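Local coordinates for protein halotolerant alpha-type carbonic anhydrase (dCA II) (Dunaliella salina, PDB 1Y7W) that catalyses the zinc-dependent, reversible hydration of carbon dioxide to bicarbonate, as a halotolerant algal member of the alpha-type carbonic anhydrase family, at residues S68-V73 with I115-T120; T120-V125 with M153-P158; A164-I169 with D237-W242; K223-D228 with R284-Y289. All coordinates share one frame; numbering follows the deposited sequence.

Overall arrangement
All four contacts reach one mixed sheet, whose strands run in the order 114-117, 120-133, 147-155, 166-175, 240-251, 224-229, 287-289. Contacts 2 and 3 are neighbours along it, their centres about 10 Å apart, and contact 4 closes the far edge, its nearest atoms about 9 Å from contact 2. Contact 1 adds a loop to the opposite edge strand, shares Thr120 with contact 2 and touches contacts 3 and 4, about 12 and 13 Å away between centres. The zinc ion, held by His130, His132 and His150, lies closest to contact 3: the side chain of Trp242 is about 5 Å from it, Tyr227 of contact 4 about 10 Å, and Met153 of contact 2 about 12 Å.

Contact 1 (S68-V73 with I115-T120); sequences SGTSAV and IEIGGT
The edge strand 114-117 of the carbonic anhydrase sheet, which turns back at once through a type I' beta turn, Ile117 to Thr120, that closes a hairpin with strand 120-133, takes the loop 68-73 alongside it in the opposite direction, and Thr70 pairs with Ile117 in a single beta bridge. Backbone bonds lie on both sides of that bridge: Gly118 N gives a nearly straight bond to Gly69 O at 2.9 Å, and Ser71 N reaches Glu116 O at 3.0 Å in the carbonyl plane. The next pairing is made by a side chain instead. Ser71 puts its hydroxyl between its own backbone N and carbonyl carbon (chi1 67°), and from there OG accepts Glu116 N at 2.9 Å while it donates to Ala72 O at 2.8 Å. Replacing Ser71 with an alanine would probably leave Glu116 N without this acceptor and set the Ala72 carbonyl looser where the loop departs from the strand. Away from Ser71, Ile115 fills the apolar part of the contact: its CG2 branch meets Thr70 CG2 at 3.8 Å, and its CG1 branch goes to Val73. Thr70 OG1 is hydrogen-bonded to Lys241 NZ of strand 240-251, and Ile115 also leans on Phe124 and His243. The closest apolar approach between the two segments is Val73 CG2 to Ile115 CG1, at 3.6 Å.

Contact 2 (T120-V125 with M153-P158); sequences TTKSFV and MQEQDP
Phe124 and Glu155 face each other as a non-hydrogen-bonded pair of two antiparallel neighbours in the central sheet, strands 120-133 and 147-155, and here the contact is tight. Glu155 CA sits over one face of the phenyl ring, 4.1 Å from its centroid, in a CH-pi contact, while Glu155 CB reaches the ring at CE1, 3.8 Å away. At the root of the ring, Phe124 CB packs on Met153 CB at 3.9 Å. The following pair, Val125 with Gln154, is gripped by two backbone bonds: Val125 N to Gln154 O, 2.8 Å and almost straight at 178°, and the return bond from Gln154 N to Val125 O. Ile115 and Ile117 from the edge strand and Ala167 from the other neighbour join the packing around Phe124. Toward the strand end the pairing opens out. Gln156 N still reaches Ser123 O at 2.8 Å, but beyond it the partly exposed Gln156 side chain touches lightly, its CB near Val125 CG2 and its OE1 3.5 Å from Ser123 CB. Lys122, also partly exposed, bends at its last torsion (chi4 -109°) to make a salt bridge from NZ to Glu155 OE1, 2.8 Å, on the syn side and 28° out of the carboxylate plane. With Lys122 on one oxygen and the backbone N of Gln165 on the other, the buried Glu155 carboxylate has both oxygens engaged, which is likely to favour its charged form.

Contact 3 (A164-I169 with D237-W242); sequences AQLAVI and DERVKW
Arg239 O takes Leu166 N at 2.8 Å, nearly in line with its C=O; Leu166 O takes Lys241 N, and Lys241 O takes Val168 N, both at 2.9 Å. Leu166 O has a second donor, the amide of its neighbour: Gln165 bends back at chi2 (73°) and brings NE2 to it, and the same NE2 donates to a water. The Gln165 and Lys241 side chains cross at about a right angle, with NE2 3.5 Å from Lys241 CG, while the ammonium end goes on to Asp228.

Leu166 thus bonds through its N to Arg239 and through its O to Lys241, the residues on either side of its partner Val240, as parallel strands do, and strands 166-175 and 240-251 are the one parallel pairing in the sheet of this alpha-type carbonic anhydrase. It lies beside the active site: the Trp242 ring meets the zinc ligand His150 edge to face. Its NE1 is held by Ser230 O.

Arg239 is the charged side chain that bonds directly across the contact. Its chain is extended from CG to NE, and the guanidinium offers NH2 to Ala164 O in plane, at 2.8 Å, while NE makes a salt bridge to Asp237 OD2 within its own segment. Leu166 CD1 rests over one guanidinium face.

The apolar contacts lie on the face carrying Leu166, Val168, Val240 and Trp242. Val168 CB stands over the six-membered ring of Trp242, 3.9 Å from its centroid and 14° off the normal, in a CH-pi contact. Val240 CG1 covers the same indole face toward its rim and meets Val168 CG2 at 3.8 Å.

Contact 4 (K223-D228 with R284-Y289); sequences KYAGYD and REVYKY
Tyr289 N to Tyr224 O, at 2.8 Å, is the shortest direct bond between the segments, and runs nearly along the C=O axis. It belongs to the antiparallel pairing of strand 224-229 with the edge strand 287-289, which closes this side of the carbonic anhydrase sheet. Tyr224 N returns a bond to Tyr289 O, and Gly226 repeats the two-bond pattern with Tyr287. On the face carrying Tyr224 and Tyr289 the two rings lie with planes 13° apart, centroids 4.7 Å from each other, so far displaced that they barely overlap. Tyr289 CB takes the place over the Tyr224 ring instead, 3.5 Å from its centroid, while Tyr224 OH lies over the rim of the Tyr289 ring. Tyr224 CG stands between its backbone N and carbonyl carbon (chi1 76°), which turns the ring to this position and lets OH accept the backbone N of Val73. A leucine in place of Tyr224 is likely to leave Val73 N without that acceptor and Tyr289 CB without the ring face it packs on. Gly226, lacking a side chain, leaves room for the Tyr289 ring edge, whose CE1 is 3.7 Å from Gly226 N. Ala225 CB, on the face opposite the two tyrosines, meets Val286 CG1. At the far end a water joins Asp228 N to Glu285 O, and Arg284 NH1 donates to Asp228 O at 2.9 Å, in the guanidinium plane.

Contact 1 (S68-V73 with I115-T120)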
loop_
_atom_site.group_PDB
_atom_site.type_symbol
_atom_site.label_atom_id
_atom_site.label_comp_id
_atom_site.label_asym_id
_atom_site.label_seq_id
_atom_site.Cartn_x
_atom_site.Cartn_y
_atom_site.Cartn_z
ATOM N N SER A 68 11.136 9.786 18.069
ATOM C CA SER A 68 11.845 11.016 17.683
ATOM C C SER A 68 11.713 11.298 16.186
ATOM O O SER A 68 11.850 10.384 15.360
ATOM C CB SER A 68 13.379 10.926 17.937
ATOM O OG SER A 68 13.708 10.530 19.257
ATOM N N GLY A 69 11.487 12.555 15.853
ATOM C CA GLY A 69 11.441 12.943 14.460
ATOM C C GLY A 69 10.168 12.775 13.642
ATOM O O GLY A 69 10.153 13.282 12.541
ATOM N N THR A 70 9.135 12.082 14.134
ATOM C CA THR A 70 7.909 11.867 13.349
ATOM C C THR A 70 6.688 11.834 14.276
ATOM O O THR A 70 6.682 11.136 15.283
ATOM C CB THR A 70 7.988 10.518 12.560
ATOM O OG1 THR A 70 9.195 10.473 11.813
ATOM C CG2 THR A 70 6.790 10.345 11.564
ATOM N N SER A 71 5.642 12.590 13.922
ATOM C CA SER A 71 4.400 12.622 14.724
ATOM C C SER A 71 3.404 11.672 14.079
ATOM O O SER A 71 3.688 11.114 13.004
ATOM C CB SER A 71 3.745 14.024 14.638
ATOM O OG SER A 71 3.283 14.250 13.280
ATOM N N ALA A 72 2.235 11.531 14.742
ATOM C CA ALA A 72 1.078 10.802 14.238
ATOM C C ALA A 72 0.675 11.512 12.941
ATOM O O ALA A 72 0.997 12.687 12.758
ATOM C CB ALA A 72 -0.112 10.950 15.202
ATOM N N VAL A 73 -0.031 10.813 12.053
ATOM C CA VAL A 73 -0.528 11.479 10.849
ATOM C C VAL A 73 -1.871 12.120 11.203
ATOM O O VAL A 73 -2.620 11.601 12.046
ATOM C CB VAL A 73 -0.734 10.497 9.677
ATOM C CG1 VAL A 73 -1.750 9.444 10.041
ATOM C CG2 VAL A 73 -1.164 11.300 8.364
ATOM N N ILE A 115 1.911 15.332 8.367
ATOM C CA ILE A 115 2.756 14.651 9.357
ATOM C C ILE A 115 3.880 15.621 9.679
ATOM O O ILE A 115 4.426 16.278 8.756
ATOM C CB ILE A 115 3.398 13.351 8.813
ATOM C CG1 ILE A 115 2.291 12.422 8.266
ATOM C CG2 ILE A 115 4.230 12.637 9.988
ATOM C CD1 ILE A 115 2.889 11.123 7.564
ATOM N N GLU A 116 4.224 15.726 10.963
ATOM C CA GLU A 116 5.315 16.597 11.337
ATOM C C GLU A 116 6.553 15.738 11.294
ATOM O O GLU A 116 6.655 14.733 12.020
ATOM C CB GLU A 116 5.141 17.176 12.737
ATOM C CG GLU A 116 6.267 18.153 13.042
ATOM C CD GLU A 116 6.345 18.550 14.511
ATOM O OE1 GLU A 116 6.632 17.686 15.308
ATOM O OE2 GLU A 116 6.143 19.716 14.855
ATOM N N ILE A 117 7.496 16.158 10.462
ATOM C CA ILE A 117 8.713 15.391 10.262
ATOM C C ILE A 117 9.931 16.250 10.435
ATOM O O ILE A 117 10.095 17.299 9.768
ATOM C CB ILE A 117 8.733 14.710 8.852
ATOM C CG1 ILE A 117 7.616 13.662 8.762
ATOM C CG2 ILE A 117 10.076 13.961 8.642
ATOM C CD1 ILE A 117 7.414 13.179 7.356
ATOM N N GLY A 118 10.797 15.788 11.327
ATOM C CA GLY A 118 11.997 16.537 11.651
ATOM C C GLY A 118 11.628 17.952 12.073
ATOM O O GLY A 118 12.322 18.899 11.698
ATOM N N GLY A 119 10.544 18.102 12.837
ATOM C CA GLY A 119 10.101 19.413 13.277
ATOM C C GLY A 119 9.277 20.273 12.300
ATOM O O GLY A 119 8.800 21.341 12.665
ATOM N N THR A 120 9.066 19.805 11.073
ATOM C CA THR A 120 8.311 20.559 10.091
ATOM C C THR A 120 7.025 19.815 9.736
ATOM O O THR A 120 7.055 18.607 9.408
ATOM C CB THR A 120 9.117 20.726 8.787
ATOM O OG1 THR A 120 10.329 21.440 9.056
ATOM C CG2 THR A 120 8.313 21.509 7.753
#

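Contact 2 (T120-V125 with M153-P158)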
loop_
_atom_site.group_PDB
_atom_site.type_symbol
_atom_site.label_atom_id
_atom_site.label_comp_id
_atom_site.label_asym_id
_atom_site.label_seq_id
_atom_site.Cartn_x
_atom_site.Cartn_y
_atom_site.Cartn_z
ATOM N N THR A 120 9.066 19.805 11.073
ATOM C CA THR A 120 8.311 20.559 10.091
ATOM C C THR A 120 7.025 19.815 9.736
ATOM O O THR A 120 7.055 18.607 9.408
ATOM C CB THR A 120 9.117 20.726 8.787
ATOM O OG1 THR A 120 10.329 21.440 9.056
ATOM C CG2 THR A 120 8.313 21.509 7.753
ATOM N N THR A 121 5.903 20.527 9.779
ATOM C CA THR A 121 4.644 19.891 9.436
ATOM C C THR A 121 4.588 19.805 7.902
ATOM O O THR A 121 4.650 20.826 7.205
ATOM C CB THR A 121 3.469 20.707 10.000
ATOM O OG1 THR A 121 3.536 20.688 11.448
ATOM C CG2 THR A 121 2.124 20.148 9.529
ATOM N N LYS A 122 4.480 18.597 7.362
ATOM C CA LYS A 122 4.409 18.486 5.916
ATOM C C LYS A 122 3.064 17.954 5.466
ATOM O O LYS A 122 2.425 17.184 6.165
ATOM C CB LYS A 122 5.504 17.580 5.400
ATOM C CG LYS A 122 6.931 18.126 5.597
ATOM C CD LYS A 122 7.916 17.044 5.180
ATOM C CE LYS A 122 9.402 17.509 5.333
ATOM N NZ LYS A 122 10.104 17.747 4.031
ATOM N N SER A 123 2.612 18.380 4.293
ATOM C CA SER A 123 1.324 17.878 3.746
ATOM C C SER A 123 1.652 16.711 2.804
ATOM O O SER A 123 2.697 16.738 2.135
ATOM C CB SER A 123 0.639 18.993 2.939
ATOM O OG SER A 123 0.072 19.929 3.828
ATOM N N PHE A 124 0.780 15.699 2.758
ATOM C CA PHE A 124 1.021 14.556 1.896
ATOM C C PHE A 124 -0.066 14.377 0.846
ATOM O O PHE A 124 -1.244 14.466 1.139
ATOM C CB PHE A 124 1.160 13.301 2.764
ATOM C CG PHE A 124 2.501 13.237 3.420
ATOM C CD1 PHE A 124 3.556 12.568 2.806
ATOM C CD2 PHE A 124 2.756 13.993 4.582
ATOM C CE1 PHE A 124 4.865 12.644 3.344
ATOM C CE2 PHE A 124 4.078 14.068 5.125
ATOM C CZ PHE A 124 5.105 13.389 4.498
ATOM N N VAL A 125 0.376 14.146 -0.379
ATOM C CA VAL A 125 -0.547 13.986 -1.499
ATOM C C VAL A 125 -0.665 12.497 -1.925
ATOM O O VAL A 125 0.313 11.920 -2.292
ATOM C CB VAL A 125 -0.022 14.783 -2.725
ATOM C CG1 VAL A 125 -0.988 14.666 -3.887
ATOM C CG2 VAL A 125 0.220 16.310 -2.281
ATOM N N MET A 153 1.502 7.994 -0.454
ATOM C CA MET A 153 1.409 9.468 -0.489
ATOM C C MET A 153 2.808 10.063 -0.576
ATOM O O MET A 153 3.758 9.513 -0.022
ATOM C CB MET A 153 0.671 9.977 0.755
ATOM C CG MET A 153 -0.652 9.250 0.954
ATOM S SD MET A 153 -1.649 9.847 2.297
ATOM C CE MET A 153 -0.653 9.615 3.658
ATOM N N GLN A 154 2.938 11.227 -1.246
ATOM C CA GLN A 154 4.245 11.877 -1.419
ATOM C C GLN A 154 4.137 13.281 -0.770
ATOM O O GLN A 154 3.106 13.950 -0.881
ATOM C CB GLN A 154 4.511 12.024 -2.938
ATOM C CG GLN A 154 5.804 12.714 -3.350
ATOM C CD GLN A 154 5.942 12.643 -4.850
ATOM O OE1 GLN A 154 6.372 11.626 -5.373
ATOM N NE2 GLN A 154 5.447 13.662 -5.556
ATOM N N GLU A 155 5.186 13.712 -0.101
ATOM C CA GLU A 155 5.137 15.043 0.523
ATOM C C GLU A 155 4.855 16.083 -0.606
ATOM O O GLU A 155 5.306 15.936 -1.761
ATOM C CB GLU A 155 6.466 15.331 1.209
ATOM C CG GLU A 155 7.626 15.386 0.290
ATOM C CD GLU A 155 8.880 15.957 0.985
ATOM O OE1 GLU A 155 8.793 17.038 1.632
ATOM O OE2 GLU A 155 9.941 15.321 0.874
ATOM N N GLN A 156 4.112 17.132 -0.272
ATOM C CA GLN A 156 3.768 18.145 -1.268
ATOM C C GLN A 156 5.001 18.958 -1.722
ATOM O O GLN A 156 5.878 19.274 -0.937
ATOM C CB GLN A 156 2.707 19.047 -0.666
ATOM C CG GLN A 156 2.147 20.094 -1.596
ATOM C CD GLN A 156 0.848 20.645 -1.063
ATOM O OE1 GLN A 156 0.738 21.036 0.107
ATOM N NE2 GLN A 156 -0.157 20.656 -1.910
ATOM N N ASP A 157 5.102 19.316 -2.984
ATOM C CA ASP A 157 6.322 20.088 -3.353
ATOM C C ASP A 157 7.675 19.627 -2.719
ATOM O O ASP A 157 8.296 20.372 -1.930
ATOM C CB ASP A 157 6.180 21.583 -2.985
ATOM C CG ASP A 157 4.816 22.161 -3.338
ATOM O OD1 ASP A 157 4.297 21.884 -4.454
ATOM O OD2 ASP A 157 4.265 22.912 -2.485
ATOM N N PRO A 158 8.149 18.402 -3.022
ATOM C CA PRO A 158 9.438 18.025 -2.411
ATOM C C PRO A 158 10.604 18.738 -3.129
ATOM O O PRO A 158 10.400 19.351 -4.174
ATOM C CB PRO A 158 9.512 16.526 -2.664
ATOM C CG PRO A 158 8.768 16.377 -3.978
ATOM C CD PRO A 158 7.559 17.293 -3.779
#

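Contact 3 (A164-I169 with D237-W242)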
loop_
_atom_site.group_PDB
_atom_site.type_symbol
_atom_site.label_atom_id
_atom_site.label_comp_id
_atom_site.label_asym_id
_atom_site.label_seq_id
_atom_site.Cartn_x
_atom_site.Cartn_y
_atom_site.Cartn_z
ATOM N N ALA A 164 11.900 12.143 -2.598
ATOM C CA ALA A 164 10.836 12.688 -1.751
ATOM C C ALA A 164 10.431 11.845 -0.551
ATOM O O ALA A 164 10.466 10.597 -0.608
ATOM C CB ALA A 164 9.576 12.954 -2.626
ATOM N N GLN A 165 10.095 12.518 0.550
ATOM C CA GLN A 165 9.605 11.784 1.729
ATOM C C GLN A 165 8.237 11.186 1.314
ATOM O O GLN A 165 7.393 11.908 0.695
ATOM C CB GLN A 165 9.391 12.753 2.895
ATOM C CG GLN A 165 8.703 12.069 4.046
ATOM C CD GLN A 165 9.664 11.124 4.754
ATOM O OE1 GLN A 165 10.648 11.589 5.319
ATOM N NE2 GLN A 165 9.368 9.797 4.756
ATOM N N LEU A 166 8.031 9.885 1.595
ATOM C CA LEU A 166 6.745 9.260 1.319
ATOM C C LEU A 166 6.024 8.863 2.619
ATOM O O LEU A 166 6.658 8.724 3.669
ATOM C CB LEU A 166 6.915 7.974 0.460
ATOM C CG LEU A 166 7.648 8.143 -0.880
ATOM C CD1 LEU A 166 7.686 6.797 -1.633
ATOM C CD2 LEU A 166 6.841 9.204 -1.711
ATOM N N ALA A 167 4.698 8.713 2.555
ATOM C CA ALA A 167 3.941 8.213 3.724
ATOM C C ALA A 167 3.036 7.159 3.136
ATOM O O ALA A 167 2.349 7.436 2.131
ATOM C CB ALA A 167 3.099 9.317 4.340
ATOM N N VAL A 168 3.034 5.945 3.699
ATOM C CA VAL A 168 2.169 4.922 3.130
ATOM C C VAL A 168 1.223 4.382 4.214
ATOM O O VAL A 168 1.630 4.167 5.385
ATOM C CB VAL A 168 2.997 3.765 2.470
ATOM C CG1 VAL A 168 2.022 2.603 1.972
ATOM C CG2 VAL A 168 3.835 4.351 1.295
ATOM N N ILE A 169 -0.022 4.167 3.805
ATOM C CA ILE A 169 -1.031 3.653 4.696
ATOM C C ILE A 169 -1.249 2.212 4.294
ATOM O O ILE A 169 -1.449 1.929 3.121
ATOM C CB ILE A 169 -2.319 4.461 4.563
ATOM C CG1 ILE A 169 -2.072 5.814 5.277
ATOM C CG2 ILE A 169 -3.484 3.740 5.187
ATOM C CD1 ILE A 169 -3.138 6.907 5.052
ATOM N N ASP A 237 14.071 2.023 -1.352
ATOM C CA ASP A 237 14.475 3.285 -0.730
ATOM C C ASP A 237 13.914 3.468 0.666
ATOM O O ASP A 237 12.721 3.349 0.853
ATOM C CB ASP A 237 13.938 4.504 -1.511
ATOM C CG ASP A 237 14.078 4.387 -3.034
ATOM O OD1 ASP A 237 14.363 3.314 -3.613
ATOM O OD2 ASP A 237 13.835 5.413 -3.695
ATOM N N GLU A 238 14.754 3.884 1.617
ATOM C CA GLU A 238 14.354 4.120 2.996
ATOM C C GLU A 238 13.816 5.555 3.197
ATOM O O GLU A 238 14.454 6.407 3.845
ATOM C CB GLU A 238 15.530 3.819 3.901
ATOM C CG GLU A 238 15.756 2.259 3.933
ATOM C CD GLU A 238 16.859 1.786 4.846
ATOM O OE1 GLU A 238 17.034 0.557 4.942
ATOM O OE2 GLU A 238 17.559 2.612 5.466
ATOM N N ARG A 239 12.656 5.807 2.598
ATOM C CA ARG A 239 12.027 7.136 2.645
ATOM C C ARG A 239 10.536 7.033 2.873
ATOM O O ARG A 239 9.741 7.862 2.397
ATOM C CB ARG A 239 12.388 7.918 1.349
ATOM C CG ARG A 239 11.851 7.355 0.042
ATOM C CD ARG A 239 12.643 7.949 -1.182
ATOM N NE ARG A 239 12.206 7.374 -2.459
ATOM C CZ ARG A 239 11.220 7.831 -3.220
ATOM N NH1 ARG A 239 10.990 7.226 -4.343
ATOM N NH2 ARG A 239 10.448 8.885 -2.874
ATOM N N VAL A 240 10.141 6.035 3.660
ATOM C CA VAL A 240 8.710 5.859 3.935
ATOM C C VAL A 240 8.278 5.892 5.382
ATOM O O VAL A 240 8.802 5.133 6.197
ATOM C CB VAL A 240 8.178 4.493 3.402
ATOM C CG1 VAL A 240 6.680 4.330 3.772
ATOM C CG2 VAL A 240 8.348 4.416 1.905
ATOM N N LYS A 241 7.311 6.758 5.712
ATOM C CA LYS A 241 6.745 6.741 7.065
ATOM C C LYS A 241 5.545 5.762 6.903
ATOM O O LYS A 241 4.600 6.034 6.140
ATOM C CB LYS A 241 6.225 8.119 7.469
ATOM C CG LYS A 241 7.311 9.155 7.553
ATOM C CD LYS A 241 8.515 8.704 8.371
ATOM C CE LYS A 241 9.446 9.880 8.595
ATOM N NZ LYS A 241 10.634 9.385 9.396
ATOM N N TRP A 242 5.600 4.625 7.606
ATOM C CA TRP A 242 4.561 3.622 7.478
ATOM C C TRP A 242 3.453 3.809 8.515
ATOM O O TRP A 242 3.715 4.203 9.668
ATOM C CB TRP A 242 5.176 2.180 7.615
ATOM C CG TRP A 242 5.742 1.678 6.307
ATOM C CD1 TRP A 242 7.056 1.731 5.870
ATOM C CD2 TRP A 242 4.995 1.110 5.263
ATOM N NE1 TRP A 242 7.158 1.204 4.604
ATOM C CE2 TRP A 242 5.895 0.813 4.210
ATOM C CE3 TRP A 242 3.632 0.811 5.107
ATOM C CZ2 TRP A 242 5.476 0.221 3.010
ATOM C CZ3 TRP A 242 3.209 0.221 3.934
ATOM C CH2 TRP A 242 4.142 -0.072 2.883
HETATM O O HOH W 1 11.442 8.162 6.324
#

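Contact 4 (K223-D228 with R284-Y289)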
loop_
_atom_site.group_PDB
_atom_site.type_symbol
_atom_site.label_atom_id
_atom_site.label_comp_id
_atom_site.label_asym_id
_atom_site.label_seq_id
_atom_site.Cartn_x
_atom_site.Cartn_y
_atom_site.Cartn_z
ATOM N N LYS A 223 -7.077 2.692 14.704
ATOM C CA LYS A 223 -5.871 2.170 15.366
ATOM C C LYS A 223 -4.786 1.784 14.365
ATOM O O LYS A 223 -5.047 1.022 13.452
ATOM C CB LYS A 223 -6.205 0.916 16.188
ATOM C CG LYS A 223 -6.916 1.271 17.496
ATOM C CD LYS A 223 -7.264 0.005 18.347
ATOM C CE LYS A 223 -8.434 -0.789 17.754
ATOM N NZ LYS A 223 -9.130 -1.759 18.760
ATOM N N TYR A 224 -3.570 2.273 14.534
ATOM C CA TYR A 224 -2.514 1.840 13.626
ATOM C C TYR A 224 -1.121 1.825 14.269
ATOM O O TYR A 224 -0.860 2.486 15.277
ATOM C CB TYR A 224 -2.491 2.728 12.353
ATOM C CG TYR A 224 -1.876 4.117 12.495
ATOM C CD1 TYR A 224 -2.673 5.235 12.756
ATOM C CD2 TYR A 224 -0.509 4.320 12.316
ATOM C CE1 TYR A 224 -2.128 6.546 12.839
ATOM C CE2 TYR A 224 0.063 5.642 12.396
ATOM C CZ TYR A 224 -0.759 6.736 12.663
ATOM O OH TYR A 224 -0.238 8.023 12.811
ATOM N N ALA A 225 -0.212 1.124 13.611
ATOM C CA ALA A 225 1.161 1.017 14.066
ATOM C C ALA A 225 1.995 1.856 13.078
ATOM O O ALA A 225 1.889 1.649 11.880
ATOM C CB ALA A 225 1.605 -0.433 13.999
ATOM N N GLY A 226 2.825 2.752 13.575
ATOM C CA GLY A 226 3.649 3.550 12.692
ATOM C C GLY A 226 5.139 3.305 12.930
ATOM O O GLY A 226 5.560 3.102 14.058
ATOM N N TYR A 227 5.955 3.361 11.880
ATOM C CA TYR A 227 7.387 3.166 12.082
ATOM C C TYR A 227 8.091 3.705 10.843
ATOM O O TYR A 227 7.420 4.024 9.810
ATOM C CB TYR A 227 7.712 1.662 12.274
ATOM C CG TYR A 227 7.572 0.808 11.025
ATOM C CD1 TYR A 227 6.334 0.317 10.592
ATOM C CD2 TYR A 227 8.709 0.501 10.259
ATOM C CE1 TYR A 227 6.206 -0.474 9.436
ATOM C CE2 TYR A 227 8.610 -0.290 9.092
ATOM C CZ TYR A 227 7.352 -0.777 8.687
ATOM O OH TYR A 227 7.283 -1.538 7.546
ATOM N N ASP A 228 9.422 3.824 10.927
ATOM C CA ASP A 228 10.219 4.332 9.805
ATOM C C ASP A 228 10.666 3.168 8.893
ATOM O O ASP A 228 11.349 2.239 9.347
ATOM C CB ASP A 228 11.453 5.067 10.315
ATOM C CG ASP A 228 11.123 6.397 11.035
ATOM O OD1 ASP A 228 11.918 6.756 11.935
ATOM O OD2 ASP A 228 10.114 7.067 10.721
ATOM N N ARG A 284 15.037 -0.164 15.375
ATOM C CA ARG A 284 13.768 0.576 15.340
ATOM C C ARG A 284 12.775 0.105 16.359
ATOM O O ARG A 284 12.839 -1.076 16.800
ATOM C CB ARG A 284 13.104 0.381 13.979
ATOM C CG ARG A 284 13.886 0.956 12.838
ATOM C CD ARG A 284 13.239 0.681 11.467
ATOM N NE ARG A 284 13.406 -0.747 11.081
ATOM C CZ ARG A 284 12.896 -1.292 9.988
ATOM N NH1 ARG A 284 12.164 -0.559 9.157
ATOM N NH2 ARG A 284 13.143 -2.571 9.689
ATOM N N GLU A 285 11.862 0.991 16.753
ATOM C CA GLU A 285 10.727 0.601 17.605
ATOM C C GLU A 285 9.526 0.869 16.706
ATOM O O GLU A 285 9.675 1.515 15.666
ATOM C CB GLU A 285 10.580 1.444 18.880
ATOM C CG GLU A 285 11.722 1.320 19.872
ATOM C CD GLU A 285 11.774 -0.024 20.570
ATOM O OE1 GLU A 285 10.804 -0.819 20.422
ATOM O OE2 GLU A 285 12.795 -0.295 21.278
ATOM N N VAL A 286 8.358 0.349 17.078
ATOM C CA VAL A 286 7.135 0.554 16.285
ATOM C C VAL A 286 6.233 1.223 17.307
ATOM O O VAL A 286 6.245 0.850 18.463
ATOM C CB VAL A 286 6.578 -0.795 15.782
ATOM C CG1 VAL A 286 5.325 -0.562 14.862
ATOM C CG2 VAL A 286 7.670 -1.521 14.943
ATOM N N TYR A 287 5.423 2.183 16.870
ATOM C CA TYR A 287 4.595 2.965 17.799
ATOM C C TYR A 287 3.111 2.764 17.550
ATOM O O TYR A 287 2.715 2.479 16.437
ATOM C CB TYR A 287 5.017 4.453 17.656
ATOM C CG TYR A 287 6.513 4.614 17.775
ATOM C CD1 TYR A 287 7.350 4.438 16.669
ATOM C CD2 TYR A 287 7.100 4.869 19.017
ATOM C CE1 TYR A 287 8.735 4.513 16.789
ATOM C CE2 TYR A 287 8.481 4.936 19.155
ATOM C CZ TYR A 287 9.284 4.764 18.051
ATOM O OH TYR A 287 10.613 4.934 18.187
ATOM N N LYS A 288 2.307 2.857 18.603
ATOM C CA LYS A 288 0.866 2.697 18.491
ATOM C C LYS A 288 0.145 4.041 18.496
ATOM O O LYS A 288 0.355 4.875 19.373
ATOM C CB LYS A 288 0.328 1.833 19.625
ATOM C CG LYS A 288 0.720 2.264 21.018
ATOM C CD LYS A 288 0.090 1.289 21.952
ATOM C CE LYS A 288 0.519 1.478 23.389
ATOM N NZ LYS A 288 -0.202 0.357 24.160
ATOM N N TYR A 289 -0.743 4.205 17.526
ATOM C CA TYR A 289 -1.498 5.436 17.368
ATOM C C TYR A 289 -3.003 5.164 17.446
ATOM O O TYR A 289 -3.518 4.177 16.909
ATOM C CB TYR A 289 -1.144 6.068 16.018
ATOM C CG TYR A 289 0.305 6.513 15.898
ATOM C CD1 TYR A 289 1.286 5.638 15.436
ATOM C CD2 TYR A 289 0.699 7.784 16.317
ATOM C CE1 TYR A 289 2.623 6.014 15.409
ATOM C CE2 TYR A 289 2.046 8.193 16.283
ATOM C CZ TYR A 289 2.996 7.293 15.827
ATOM O OH TYR A 289 4.314 7.659 15.734
HETATM O O HOH W 2 10.680 3.066 13.312
#